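Putative sugar ABC transporter (Yersinia enterocolitica subsp. enterocolitica 8081, PDB 5ULB) probably binds methylthioribose or a related pentose in the periplasm and delivers it to an ABC import system, as periplasmic sugar-binding proteins do. Local coordinates at residues D66-A71 / T90-R95; D77-S82 / K94-N99; A125-E130 / V256-D261; T212-T217 / N241-L246. One frame throughout, in Å; residues are numbered along the deposited sequence.

Interaction 1 (D66-A71 / T90-R95)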
loop_
_atom_site.group_PDB
_atom_site.type_symbol
_atom_site.label_atom_id
_atom_site.label_comp_id
_atom_site.label_asym_id
_atom_site.label_seq_id
_atom_site.Cartn_x
_atom_site.Cartn_y
_atom_site.Cartn_z
ATOM N N ASP A 66 0.661 3.884 -21.076
ATOM C CA ASP A 66 1.837 3.879 -21.991
ATOM C C ASP A 66 3.008 3.015 -21.414
ATOM O O ASP A 66 3.630 2.251 -22.153
ATOM C CB ASP A 66 2.308 5.322 -22.180
ATOM C CG ASP A 66 1.365 6.166 -22.986
ATOM O OD1 ASP A 66 0.460 5.634 -23.704
ATOM O OD2 ASP A 66 1.640 7.411 -22.920
ATOM N N PHE A 67 3.272 3.135 -20.104
ATOM C CA PHE A 67 4.300 2.334 -19.485
ATOM C C PHE A 67 4.027 0.853 -19.610
ATOM O O PHE A 67 4.922 0.045 -19.874
ATOM C CB PHE A 67 4.615 2.709 -18.073
ATOM C CG PHE A 67 5.324 4.007 -17.878
ATOM C CD1 PHE A 67 6.433 4.326 -18.548
ATOM C CD2 PHE A 67 4.931 4.832 -16.827
ATOM C CE1 PHE A 67 7.139 5.486 -18.271
ATOM C CE2 PHE A 67 5.672 5.972 -16.516
ATOM C CZ PHE A 67 6.761 6.307 -17.268
ATOM N N VAL A 68 2.793 0.460 -19.394
ATOM C CA VAL A 68 2.475 -0.971 -19.489
ATOM C C VAL A 68 2.570 -1.509 -20.901
ATOM O O VAL A 68 3.167 -2.570 -21.177
ATOM C CB VAL A 68 1.120 -1.341 -18.805
ATOM C CG1 VAL A 68 0.846 -2.816 -18.951
ATOM C CG2 VAL A 68 0.997 -0.823 -17.407
ATOM N N ASN A 69 2.048 -0.721 -21.834
ATOM C CA ASN A 69 2.120 -1.080 -23.181
ATOM C C ASN A 69 3.594 -1.201 -23.721
ATOM O O ASN A 69 3.957 -2.146 -24.435
ATOM C CB ASN A 69 1.348 -0.094 -24.052
ATOM C CG ASN A 69 -0.173 -0.336 -23.979
ATOM O OD1 ASN A 69 -0.622 -1.506 -23.940
ATOM N ND2 ASN A 69 -0.944 0.695 -24.099
ATOM N N GLN A 70 4.422 -0.298 -23.264
ATOM C CA GLN A 70 5.824 -0.368 -23.622
ATOM C C GLN A 70 6.504 -1.597 -23.016
ATOM O O GLN A 70 7.262 -2.292 -23.676
ATOM C CB GLN A 70 6.556 0.851 -23.196
ATOM C CG GLN A 70 6.129 2.104 -23.959
ATOM C CD GLN A 70 6.538 3.414 -23.379
ATOM O OE1 GLN A 70 7.460 3.516 -22.632
ATOM N NE2 GLN A 70 5.839 4.488 -23.827
ATOM N N ALA A 71 6.136 -1.922 -21.742
ATOM C CA ALA A 71 6.740 -3.160 -21.133
ATOM C C ALA A 71 6.299 -4.405 -21.920
ATOM O O ALA A 71 7.076 -5.326 -22.092
ATOM C CB ALA A 71 6.287 -3.257 -19.692
ATOM N N THR A 90 -8.398 -4.263 -17.018
ATOM C CA THR A 90 -8.694 -5.641 -17.402
ATOM C C THR A 90 -8.149 -5.990 -18.778
ATOM O O THR A 90 -7.599 -7.074 -18.943
ATOM C CB THR A 90 -10.210 -5.846 -17.327
ATOM O OG1 THR A 90 -10.693 -5.659 -15.981
ATOM C CG2 THR A 90 -10.640 -7.199 -17.738
ATOM N N GLU A 91 -8.413 -5.181 -19.819
ATOM C CA GLU A 91 -7.984 -5.504 -21.164
ATOM C C GLU A 91 -6.462 -5.441 -21.192
ATOM O O GLU A 91 -5.830 -6.201 -21.905
ATOM C CB GLU A 91 -8.608 -4.540 -22.189
ATOM C CG GLU A 91 -10.026 -5.002 -22.501
ATOM C CD GLU A 91 -10.000 -6.279 -23.357
ATOM O OE1 GLU A 91 -10.716 -7.244 -23.050
ATOM O OE2 GLU A 91 -9.200 -6.315 -24.312
ATOM N N LEU A 92 -5.838 -4.545 -20.412
ATOM C CA LEU A 92 -4.365 -4.445 -20.402
ATOM C C LEU A 92 -3.749 -5.752 -19.917
ATOM O O LEU A 92 -2.846 -6.327 -20.491
ATOM C CB LEU A 92 -3.845 -3.318 -19.505
ATOM C CG LEU A 92 -3.377 -1.973 -19.944
ATOM C CD1 LEU A 92 -2.801 -1.246 -18.750
ATOM C CD2 LEU A 92 -2.320 -2.176 -20.969
ATOM N N VAL A 93 -4.314 -6.291 -18.809
ATOM C CA VAL A 93 -3.845 -7.556 -18.249
ATOM C C VAL A 93 -4.104 -8.708 -19.148
ATOM O O VAL A 93 -3.264 -9.593 -19.310
ATOM C CB VAL A 93 -4.350 -7.739 -16.821
ATOM C CG1 VAL A 93 -3.946 -9.123 -16.294
ATOM C CG2 VAL A 93 -3.818 -6.681 -15.897
ATOM N N LYS A 94 -5.265 -8.715 -19.791
ATOM C CA LYS A 94 -5.511 -9.761 -20.763
ATOM C C LYS A 94 -4.441 -9.762 -21.922
ATOM O O LYS A 94 -4.031 -10.813 -22.435
ATOM C CB LYS A 94 -6.894 -9.723 -21.414
ATOM C CG LYS A 94 -8.003 -10.080 -20.401
ATOM C CD LYS A 94 -9.375 -9.895 -21.044
ATOM C CE LYS A 94 -10.420 -10.266 -20.021
ATOM N NZ LYS A 94 -11.735 -10.113 -20.624
ATOM N N ARG A 95 -3.983 -8.558 -22.309
ATOM C CA ARG A 95 -2.992 -8.453 -23.371
ATOM C C ARG A 95 -1.591 -8.980 -22.826
ATOM O O ARG A 95 -0.823 -9.614 -23.540
ATOM C CB ARG A 95 -2.891 -7.006 -23.874
ATOM C CG ARG A 95 -2.166 -6.876 -25.217
ATOM C CD ARG A 95 -2.595 -5.614 -26.024
ATOM N NE ARG A 95 -1.705 -4.562 -25.687
ATOM C CZ ARG A 95 -0.446 -4.445 -26.118
ATOM N NH1 ARG A 95 0.278 -3.423 -25.667
ATOM N NH2 ARG A 95 0.132 -5.336 -26.957
#
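Arg95 reaches from helix 89-98 to Asn69 on helix 61-73 and sets the edge of its guanidinium against the amide oxygen. In the conformer described, one of two, NH1 of Arg95 donates to OD1 of Asn69 over 2.7 Å, nearly straight (172° at the hydrogen). OD1 lies in the guanidinium plane, but the donor stands above the carbonyl plane of the amide, and the two flat groups are turned 42° apart. The arginine, bent at chi3, meets the asparagine at about a right angle.

Leu92, likewise in one of two conformers, puts both methyls on Val68: CD2 of Leu92 lies 3.8 Å from CG1 of Val68, and CD1 lies 3.9 Å from its CB. CD2 of Leu92 also touches OD1 of Asn69 at 3.5 Å. Branched apolar residues suit this inner level, where Val68 also meets Ile25 and Leu81 of the sheet.

The helix segments run nearly parallel, 12° apart, with axes 10.8 Å from each other, a gap that Leu92 and Arg95 span from one side. The chemistry is thus layered: van der Waals packing next to the sheet, and toward solvent a charged donor on a neutral amide, which gives direction without an ion pair.

Interaction 2 (D77-S82 / K94-N99)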
loop_
_atom_site.group_PDB
_atom_site.type_symbol
_atom_site.label_atom_id
_atom_site.label_comp_id
_atom_site.label_asym_id
_atom_site.label_seq_id
_atom_site.Cartn_x
_atom_site.Cartn_y
_atom_site.Cartn_z
ATOM N N ASP A 77 9.876 -10.586 -19.022
ATOM C CA ASP A 77 9.447 -11.918 -18.613
ATOM C C ASP A 77 8.262 -11.861 -17.639
ATOM O O ASP A 77 7.432 -12.792 -17.656
ATOM C CB ASP A 77 10.612 -12.580 -17.927
ATOM C CG ASP A 77 11.756 -12.828 -18.898
ATOM O OD1 ASP A 77 11.623 -13.601 -19.876
ATOM O OD2 ASP A 77 12.776 -12.098 -18.744
ATOM N N GLY A 78 8.166 -10.806 -16.868
ATOM C CA GLY A 78 7.043 -10.630 -15.989
ATOM C C GLY A 78 6.734 -9.211 -15.765
ATOM O O GLY A 78 7.630 -8.312 -15.972
ATOM N N ILE A 79 5.500 -8.902 -15.371
ATOM C CA ILE A 79 5.008 -7.571 -15.091
ATOM C C ILE A 79 4.260 -7.582 -13.777
ATOM O O ILE A 79 3.486 -8.523 -13.524
ATOM C CB ILE A 79 4.145 -7.042 -16.237
ATOM C CG1 ILE A 79 4.971 -6.759 -17.500
ATOM C CG2 ILE A 79 3.369 -5.774 -15.820
ATOM C CD1 ILE A 79 4.242 -6.390 -18.747
ATOM N N ILE A 80 4.482 -6.581 -12.981
ATOM C CA ILE A 80 3.678 -6.292 -11.780
ATOM C C ILE A 80 3.010 -4.980 -11.979
ATOM O O ILE A 80 3.685 -3.983 -12.262
ATOM C CB ILE A 80 4.544 -6.310 -10.495
ATOM C CG1 ILE A 80 5.128 -7.721 -10.257
ATOM C CG2 ILE A 80 3.744 -5.877 -9.256
ATOM C CD1 ILE A 80 6.269 -7.705 -9.253
ATOM N N LEU A 81 1.653 -4.897 -11.783
ATOM C CA LEU A 81 0.937 -3.650 -11.760
ATOM C C LEU A 81 0.492 -3.304 -10.379
ATOM O O LEU A 81 0.146 -4.192 -9.598
ATOM C CB LEU A 81 -0.278 -3.690 -12.663
ATOM C CG LEU A 81 -0.113 -4.122 -14.137
ATOM C CD1 LEU A 81 -1.383 -3.975 -14.895
ATOM C CD2 LEU A 81 1.051 -3.320 -14.742
ATOM N N SER A 82 0.401 -1.996 -10.089
ATOM C CA SER A 82 -0.103 -1.537 -8.810
ATOM C C SER A 82 -0.984 -0.318 -9.035
ATOM O O SER A 82 -0.569 0.627 -9.735
ATOM C CB SER A 82 1.078 -1.248 -7.910
ATOM O OG SER A 82 0.759 -0.903 -6.581
ATOM N N LYS A 94 -5.265 -8.715 -19.791
ATOM C CA LYS A 94 -5.511 -9.761 -20.763
ATOM C C LYS A 94 -4.441 -9.762 -21.922
ATOM O O LYS A 94 -4.031 -10.813 -22.435
ATOM C CB LYS A 94 -6.894 -9.723 -21.414
ATOM C CG LYS A 94 -8.003 -10.080 -20.401
ATOM C CD LYS A 94 -9.375 -9.895 -21.044
ATOM C CE LYS A 94 -10.420 -10.266 -20.021
ATOM N NZ LYS A 94 -11.735 -10.113 -20.624
ATOM N N ARG A 95 -3.983 -8.558 -22.309
ATOM C CA ARG A 95 -2.992 -8.453 -23.371
ATOM C C ARG A 95 -1.591 -8.980 -22.826
ATOM O O ARG A 95 -0.823 -9.614 -23.540
ATOM C CB ARG A 95 -2.891 -7.006 -23.874
ATOM C CG ARG A 95 -2.166 -6.876 -25.217
ATOM C CD ARG A 95 -2.595 -5.614 -26.024
ATOM N NE ARG A 95 -1.705 -4.562 -25.687
ATOM C CZ ARG A 95 -0.446 -4.445 -26.118
ATOM N NH1 ARG A 95 0.278 -3.423 -25.667
ATOM N NH2 ARG A 95 0.132 -5.336 -26.957
ATOM N N ILE A 96 -1.311 -8.717 -21.560
ATOM C CA ILE A 96 -0.082 -9.188 -20.960
ATOM C C ILE A 96 -0.104 -10.699 -21.035
ATOM O O ILE A 96 0.856 -11.334 -21.463
ATOM C CB ILE A 96 0.034 -8.730 -19.495
ATOM C CG1 ILE A 96 0.216 -7.196 -19.415
ATOM C CG2 ILE A 96 1.233 -9.380 -18.796
ATOM C CD1 ILE A 96 0.148 -6.617 -17.995
ATOM N N VAL A 97 -1.176 -11.301 -20.556
ATOM C CA VAL A 97 -1.312 -12.787 -20.542
ATOM C C VAL A 97 -1.209 -13.365 -21.968
ATOM O O VAL A 97 -0.538 -14.391 -22.232
ATOM C CB VAL A 97 -2.618 -13.207 -19.879
ATOM C CG1 VAL A 97 -2.802 -14.697 -20.049
ATOM C CG2 VAL A 97 -2.560 -12.841 -18.416
ATOM N N ALA A 98 -1.894 -12.685 -22.938
ATOM C CA ALA A 98 -1.877 -13.169 -24.331
ATOM C C ALA A 98 -0.505 -13.168 -24.943
ATOM O O ALA A 98 -0.272 -13.897 -25.839
ATOM C CB ALA A 98 -2.788 -12.301 -25.173
ATOM N N ASN A 99 0.362 -12.314 -24.418
ATOM C CA ASN A 99 1.767 -12.206 -24.850
ATOM C C ASN A 99 2.691 -13.062 -24.051
ATOM O O ASN A 99 3.888 -13.021 -24.332
ATOM C CB ASN A 99 2.279 -10.779 -24.864
ATOM C CG ASN A 99 1.754 -9.928 -26.043
ATOM O OD1 ASN A 99 2.430 -9.851 -27.004
ATOM N ND2 ASN A 99 0.550 -9.361 -25.972
#
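Strand 78-82 passes beneath the last turn of helix 89-98, and the two backbones come nearest at Ile79 and Ile96, whose CA atoms are 7.9 Å apart. At that spacing no backbone hydrogen bond joins them, and side chains alone fill the gap. Extended residues 79 and 81 both direct their CB toward the helix, whereas Ile80, between them, faces the other side of the sheet and meets Asn269 and Val273 of helix 262-278.

Ile96 is the helix residue that descends onto the strand. With CG1 anti to the carbonyl carbon (chi1 -68°) and the chain then extended, its CD1 methyl is carried down to 4.0 Å from CG2 of Ile79. The side of the chain is used too, since CG1 of Ile96 lies 4.2 Å from CD1 of Ile79. The CD1 methyl of Ile96 also approaches CD1 of Leu81, at a looser 4.4 Å. Strand and helix here belong to the beta-alpha-beta unit made of strand 78-82, helix 89-98 and strand 102-106, a repeating element of the periplasmic binding protein fold. Val103 of the returning strand also packs against Ile96, as does Ile72 of helix 61-73. Beta-branched Ile79 suits a strand; at Ile96 it is the length and apolar bulk of isoleucine that reach the sheet.

Where the helix ends, Asn99 folds back on it: ND2 of Asn99 donates to the carbonyl O of Arg95 over 2.8 Å at 174°. The backbone N of Asn99 also reaches O of Arg95, at 3.1 Å, from the opposite face of its plane.

Interaction 3 (A125-E130 / V256-D261)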
loop_
_atom_site.group_PDB
_atom_site.type_symbol
_atom_site.label_atom_id
_atom_site.label_comp_id
_atom_site.label_asym_id
_atom_site.label_seq_id
_atom_site.Cartn_x
_atom_site.Cartn_y
_atom_site.Cartn_z
ATOM N N ALA A 125 -11.493 -3.749 4.159
ATOM C CA ALA A 125 -12.576 -3.652 5.201
ATOM C C ALA A 125 -11.979 -3.703 6.601
ATOM O O ALA A 125 -12.365 -2.920 7.428
ATOM C CB ALA A 125 -13.604 -4.775 4.991
ATOM N N SER A 126 -11.054 -4.614 6.825
ATOM C CA SER A 126 -10.382 -4.689 8.161
ATOM C C SER A 126 -9.502 -3.424 8.442
ATOM O O SER A 126 -9.519 -2.909 9.563
ATOM C CB SER A 126 -9.552 -5.934 8.238
ATOM O OG SER A 126 -8.962 -6.006 9.523
ATOM N N LEU A 127 -8.788 -2.956 7.445
ATOM C CA LEU A 127 -8.004 -1.703 7.629
ATOM C C LEU A 127 -8.934 -0.615 8.125
ATOM O O LEU A 127 -8.543 0.209 8.998
ATOM C CB LEU A 127 -7.317 -1.256 6.339
ATOM C CG LEU A 127 -6.207 -2.129 5.828
ATOM C CD1 LEU A 127 -5.735 -1.666 4.447
ATOM C CD2 LEU A 127 -5.026 -2.207 6.757
ATOM N N THR A 128 -10.125 -0.484 7.535
ATOM C CA THR A 128 -11.104 0.495 7.927
ATOM C C THR A 128 -11.674 0.218 9.316
ATOM O O THR A 128 -11.815 1.128 10.115
ATOM C CB THR A 128 -12.211 0.580 6.856
ATOM O OG1 THR A 128 -11.648 0.907 5.595
ATOM C CG2 THR A 128 -13.288 1.509 7.194
ATOM N N ASN A 129 -12.118 -1.034 9.500
ATOM C CA ASN A 129 -12.739 -1.371 10.778
ATOM C C ASN A 129 -11.808 -1.108 11.920
ATOM O O ASN A 129 -12.266 -0.720 13.009
ATOM C CB ASN A 129 -13.268 -2.800 10.722
ATOM C CG ASN A 129 -14.457 -2.977 9.760
ATOM O OD1 ASN A 129 -15.147 -2.056 9.454
ATOM N ND2 ASN A 129 -14.632 -4.205 9.273
ATOM N N GLU A 130 -10.504 -1.399 11.765
ATOM C CA GLU A 130 -9.587 -1.195 12.853
ATOM C C GLU A 130 -9.201 0.260 13.095
ATOM O O GLU A 130 -8.890 0.697 14.182
ATOM C CB GLU A 130 -8.359 -2.072 12.662
ATOM C CG GLU A 130 -8.634 -3.548 12.723
ATOM C CD GLU A 130 -9.469 -4.117 13.940
ATOM O OE1 GLU A 130 -9.311 -3.707 15.004
ATOM O OE2 GLU A 130 -10.299 -5.074 13.681
ATOM N N VAL A 256 -3.166 6.142 15.843
ATOM C CA VAL A 256 -3.097 4.757 15.377
ATOM C C VAL A 256 -2.784 4.779 13.902
ATOM O O VAL A 256 -3.244 5.657 13.167
ATOM C CB VAL A 256 -4.303 3.983 15.646
ATOM C CG1 VAL A 256 -5.523 4.363 14.826
ATOM C CG2 VAL A 256 -4.157 2.460 15.488
ATOM N N SER A 257 -2.052 3.731 13.475
ATOM C CA SER A 257 -1.888 3.400 12.066
ATOM C C SER A 257 -2.237 1.910 11.975
ATOM O O SER A 257 -1.676 1.093 12.723
ATOM C CB SER A 257 -0.475 3.560 11.546
ATOM O OG SER A 257 -0.217 4.937 11.183
ATOM N N VAL A 258 -3.041 1.537 11.000
ATOM C CA VAL A 258 -3.376 0.149 10.717
ATOM C C VAL A 258 -2.736 -0.154 9.340
ATOM O O VAL A 258 -3.068 0.584 8.401
ATOM C CB VAL A 258 -4.889 -0.090 10.738
ATOM C CG1 VAL A 258 -5.140 -1.562 10.531
ATOM C CG2 VAL A 258 -5.472 0.355 12.061
ATOM N N ALA A 259 -1.864 -1.160 9.310
ATOM C CA ALA A 259 -0.980 -1.208 8.116
ATOM C C ALA A 259 -0.422 -2.583 7.832
ATOM O O ALA A 259 -0.320 -3.419 8.717
ATOM C CB ALA A 259 0.184 -0.247 8.350
ATOM N N VAL A 260 -0.068 -2.743 6.566
ATOM C CA VAL A 260 0.752 -3.826 6.056
ATOM C C VAL A 260 2.081 -3.220 5.648
ATOM O O VAL A 260 2.103 -2.100 5.073
ATOM C CB VAL A 260 0.070 -4.542 4.836
ATOM C CG1 VAL A 260 0.909 -5.649 4.286
ATOM C CG2 VAL A 260 -1.342 -5.038 5.187
ATOM N N ASP A 261 3.160 -3.907 5.845
ATOM C CA ASP A 261 4.502 -3.397 5.417
ATOM C C ASP A 261 4.501 -3.411 3.854
ATOM O O ASP A 261 4.407 -4.471 3.242
ATOM C CB ASP A 261 5.614 -4.326 5.886
ATOM C CG ASP A 261 7.027 -3.857 5.537
ATOM O OD1 ASP A 261 7.160 -2.869 4.768
ATOM O OD2 ASP A 261 7.953 -4.512 6.068
#
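Val258 presents both of its methyls to helix 124-138, packing between Leu127 and Glu130. CG1 of Val258 lies 3.8 Å from CD2 of Leu127 and touches CB of Glu130 as well, while CG2 of Val258 lies 3.8 Å from that same CB of Glu130. The CB of Val258 sits 4.1 Å from the carbonyl O of Leu127. A short, beta-branched residue fits because the backbones are close, 5.9 Å between the CA atoms of Leu127 and Val258.

Leu127 does not aim its CB straight at the strand. With chi1 at -68° and the chain extended beyond, the CD2 methyl comes round to Val258, and the two side chains lie alongside one another, pointing opposite ways. CD2 of Leu127 also rests 3.8 Å from the carbonyl O of Val258, a van der Waals contact with the strand backbone. Glu130 behaves otherwise: its CB points toward the strand, but the chain bends at chi2 (-50°) and leads the carboxylate away. Toward Val258 it offers its CB, which lets a charged residue border a buried apolar patch while its polar end lies at the exposed side.

No hydrogen bond crosses the contact. The helix and strand segments run almost antiparallel, at 167°, with axes 8.3 Å apart. Leu127 also touches Ala290 of strand 285-294, Ile237 of strand 233-237 and Arg159 of helix 154-169, and its side chain is about 5 Å from the bound sugar. Val258 in turn packs on Ser292, so helix 124-138 lies against neighbouring strands 254-259 and 285-294 with helix 154-169 beside it.

Interaction 4 (T212-T217 / N241-L246)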
loop_
_atom_site.group_PDB
_atom_site.type_symbol
_atom_site.label_atom_id
_atom_site.label_comp_id
_atom_site.label_asym_id
_atom_site.label_seq_id
_atom_site.Cartn_x
_atom_site.Cartn_y
_atom_site.Cartn_z
ATOM N N THR A 212 -7.191 7.815 4.998
ATOM C CA THR A 212 -7.241 6.511 4.340
ATOM C C THR A 212 -5.970 6.114 3.645
ATOM O O THR A 212 -5.834 5.014 3.199
ATOM C CB THR A 212 -8.382 6.462 3.357
ATOM O OG1 THR A 212 -8.171 7.384 2.283
ATOM C CG2 THR A 212 -9.715 6.697 4.021
ATOM N N TRP A 213 -4.972 7.018 3.685
ATOM C CA TRP A 213 -3.647 6.788 3.122
ATOM C C TRP A 213 -2.688 7.655 3.913
ATOM O O TRP A 213 -3.003 8.818 4.155
ATOM C CB TRP A 213 -3.598 7.227 1.652
ATOM C CG TRP A 213 -2.321 7.237 0.878
ATOM C CD1 TRP A 213 -1.189 6.535 1.015
ATOM C CD2 TRP A 213 -2.212 7.929 -0.399
ATOM N NE1 TRP A 213 -0.315 6.793 -0.076
ATOM C CE2 TRP A 213 -0.943 7.628 -0.946
ATOM C CE3 TRP A 213 -3.020 8.861 -1.035
ATOM C CZ2 TRP A 213 -0.561 8.192 -2.178
ATOM C CZ3 TRP A 213 -2.633 9.374 -2.279
ATOM C CH2 TRP A 213 -1.384 9.019 -2.786
ATOM N N ASP A 214 -1.568 7.140 4.329
ATOM C CA ASP A 214 -0.713 7.923 5.220
ATOM C C ASP A 214 -0.085 9.141 4.525
ATOM O O ASP A 214 0.324 10.075 5.225
ATOM C CB ASP A 214 0.357 7.140 5.954
ATOM C CG ASP A 214 1.427 6.454 5.106
ATOM O OD1 ASP A 214 1.231 6.380 3.893
ATOM O OD2 ASP A 214 2.441 6.036 5.782
ATOM N N ALA A 215 -0.071 9.179 3.166
ATOM C CA ALA A 215 0.322 10.430 2.516
ATOM C C ALA A 215 -0.596 11.546 2.869
ATOM O O ALA A 215 -0.160 12.703 3.053
ATOM C CB ALA A 215 0.375 10.212 0.989
ATOM N N PHE A 216 -1.890 11.287 2.941
ATOM C CA PHE A 216 -2.840 12.263 3.405
ATOM C C PHE A 216 -2.633 12.573 4.880
ATOM O O PHE A 216 -2.605 13.764 5.245
ATOM C CB PHE A 216 -4.299 11.776 3.204
ATOM C CG PHE A 216 -4.758 11.537 1.785
ATOM C CD1 PHE A 216 -4.352 12.328 0.728
ATOM C CD2 PHE A 216 -5.672 10.515 1.489
ATOM C CE1 PHE A 216 -4.862 12.139 -0.541
ATOM C CE2 PHE A 216 -6.174 10.317 0.239
ATOM C CZ PHE A 216 -5.769 11.138 -0.772
ATOM N N THR A 217 -2.502 11.576 5.717
ATOM C CA THR A 217 -2.412 11.803 7.133
ATOM C C THR A 217 -1.164 12.616 7.465
ATOM O O THR A 217 -1.237 13.471 8.347
ATOM C CB THR A 217 -2.380 10.473 7.870
ATOM O OG1 THR A 217 -3.454 9.659 7.362
ATOM C CG2 THR A 217 -2.553 10.663 9.366
ATOM N N ASN A 241 8.387 5.278 7.846
ATOM C CA ASN A 241 9.302 5.773 8.850
ATOM C C ASN A 241 8.832 7.112 9.345
ATOM O O ASN A 241 8.921 7.373 10.578
ATOM C CB ASN A 241 10.713 5.884 8.299
ATOM C CG ASN A 241 11.370 4.562 8.025
ATOM O OD1 ASN A 241 10.935 3.462 8.486
ATOM N ND2 ASN A 241 12.481 4.632 7.269
ATOM N N GLN A 242 8.405 8.003 8.486
ATOM C CA GLN A 242 7.906 9.314 8.885
ATOM C C GLN A 242 6.780 9.211 9.894
ATOM O O GLN A 242 6.775 9.889 10.894
ATOM C CB GLN A 242 7.463 10.142 7.647
ATOM C CG GLN A 242 6.995 11.562 7.995
ATOM C CD GLN A 242 6.428 12.426 6.830
ATOM O OE1 GLN A 242 6.479 12.018 5.702
ATOM N NE2 GLN A 242 5.900 13.589 7.133
ATOM N N ASP A 243 5.834 8.334 9.616
ATOM C CA ASP A 243 4.661 8.264 10.522
ATOM C C ASP A 243 5.091 7.877 11.909
ATOM O O ASP A 243 4.532 8.364 12.896
ATOM C CB ASP A 243 3.641 7.158 10.007
ATOM C CG ASP A 243 3.186 7.312 8.663
ATOM O OD1 ASP A 243 3.319 8.350 8.005
ATOM O OD2 ASP A 243 2.610 6.277 8.135
ATOM N N LEU A 244 6.015 6.898 11.999
ATOM C CA LEU A 244 6.518 6.492 13.324
ATOM C C LEU A 244 7.144 7.661 14.054
ATOM O O LEU A 244 6.967 7.805 15.286
ATOM C CB LEU A 244 7.464 5.344 13.160
ATOM C CG LEU A 244 6.836 4.077 12.543
ATOM C CD1 LEU A 244 7.889 3.100 12.155
ATOM C CD2 LEU A 244 5.818 3.401 13.529
ATOM N N GLN A 245 7.948 8.464 13.387
ATOM C CA GLN A 245 8.489 9.699 14.013
ATOM C C GLN A 245 7.370 10.668 14.432
ATOM O O GLN A 245 7.432 11.232 15.508
ATOM C CB GLN A 245 9.480 10.385 13.053
ATOM C CG GLN A 245 10.800 9.655 12.779
ATOM C CD GLN A 245 11.740 9.630 14.004
ATOM O OE1 GLN A 245 11.545 8.829 14.954
ATOM N NE2 GLN A 245 12.706 10.583 14.067
ATOM N N LEU A 246 6.402 10.836 13.561
ATOM C CA LEU A 246 5.307 11.781 13.909
ATOM C C LEU A 246 4.510 11.285 15.122
ATOM O O LEU A 246 4.119 12.116 15.904
ATOM C CB LEU A 246 4.426 12.064 12.740
ATOM C CG LEU A 246 5.153 12.682 11.511
ATOM C CD1 LEU A 246 4.179 12.811 10.354
ATOM C CD2 LEU A 246 5.876 13.925 11.786
#
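The first turn of helix 214-226 faces the start of helix 241-248, with the CA atoms of Asp214 and Asp243 7.6 Å apart. Between these segments the contact rests on two buried carboxyl groups, both with CB pointing across. They meet at about a right angle, their planes 81° apart. OD2 of Asp214 and OD2 of Asp243 are modelled at 2.4 Å, too close to be trusted in detail; one acid may hold a proton.

At Asp214, CG sits between the backbone N and the carbonyl carbon (chi1 63°), which turns the acid toward the other helix. Asp243 has its stronger polar partner elsewhere: OD1 accepts from NE2 of Gln218, one turn farther along helix 214-226, with a weak bond from Ser240 in addition. That grip helps to fix the rotation of its carboxyl group. Two acids this near each other would probably be unfavourable if both were charged; Gln218, and more weakly Ser240, offer donors to Asp243.

Trp213, at the N-cap position just before the helix, has Ala215 CB 3.5 Å above the centre of its ring. Its CE3 lies over a face of Phe216, offset toward the rim. Trp213 and Thr212 touch the bound methylselenoribose, and Asp238, another pocket residue, accepts from the backbone N of Asp214. The pair of acids thus lies next to the loop residues that touch the sugar, the side chain of Asp214 being about 6 Å from it, in the common periplasmic binding protein design where loops after strands line the sugar cleft.

Following the chain from the N terminus, interaction 1 joins helix 61-73 to helix 89-98; interaction 2 opens later, at strand 78-82, and ends on the same helix slightly farther along, so the two overlap on Lys94 and Arg95. They touch directly, Val68 CG1 lying 4.0 Å from Ile96 CD1, so that the two helices and the strand pack as one helix-on-sheet unit. Far along, helix 124-138 starts the long loop that interaction 3 closes at strand 254-259; interaction 4, between 212-217 and 241-246, falls wholly within it. Their centres are 13 Å apart, beside the sugar, whereas interactions 1 and 2 lie about 30 Å away, across the chain's centre.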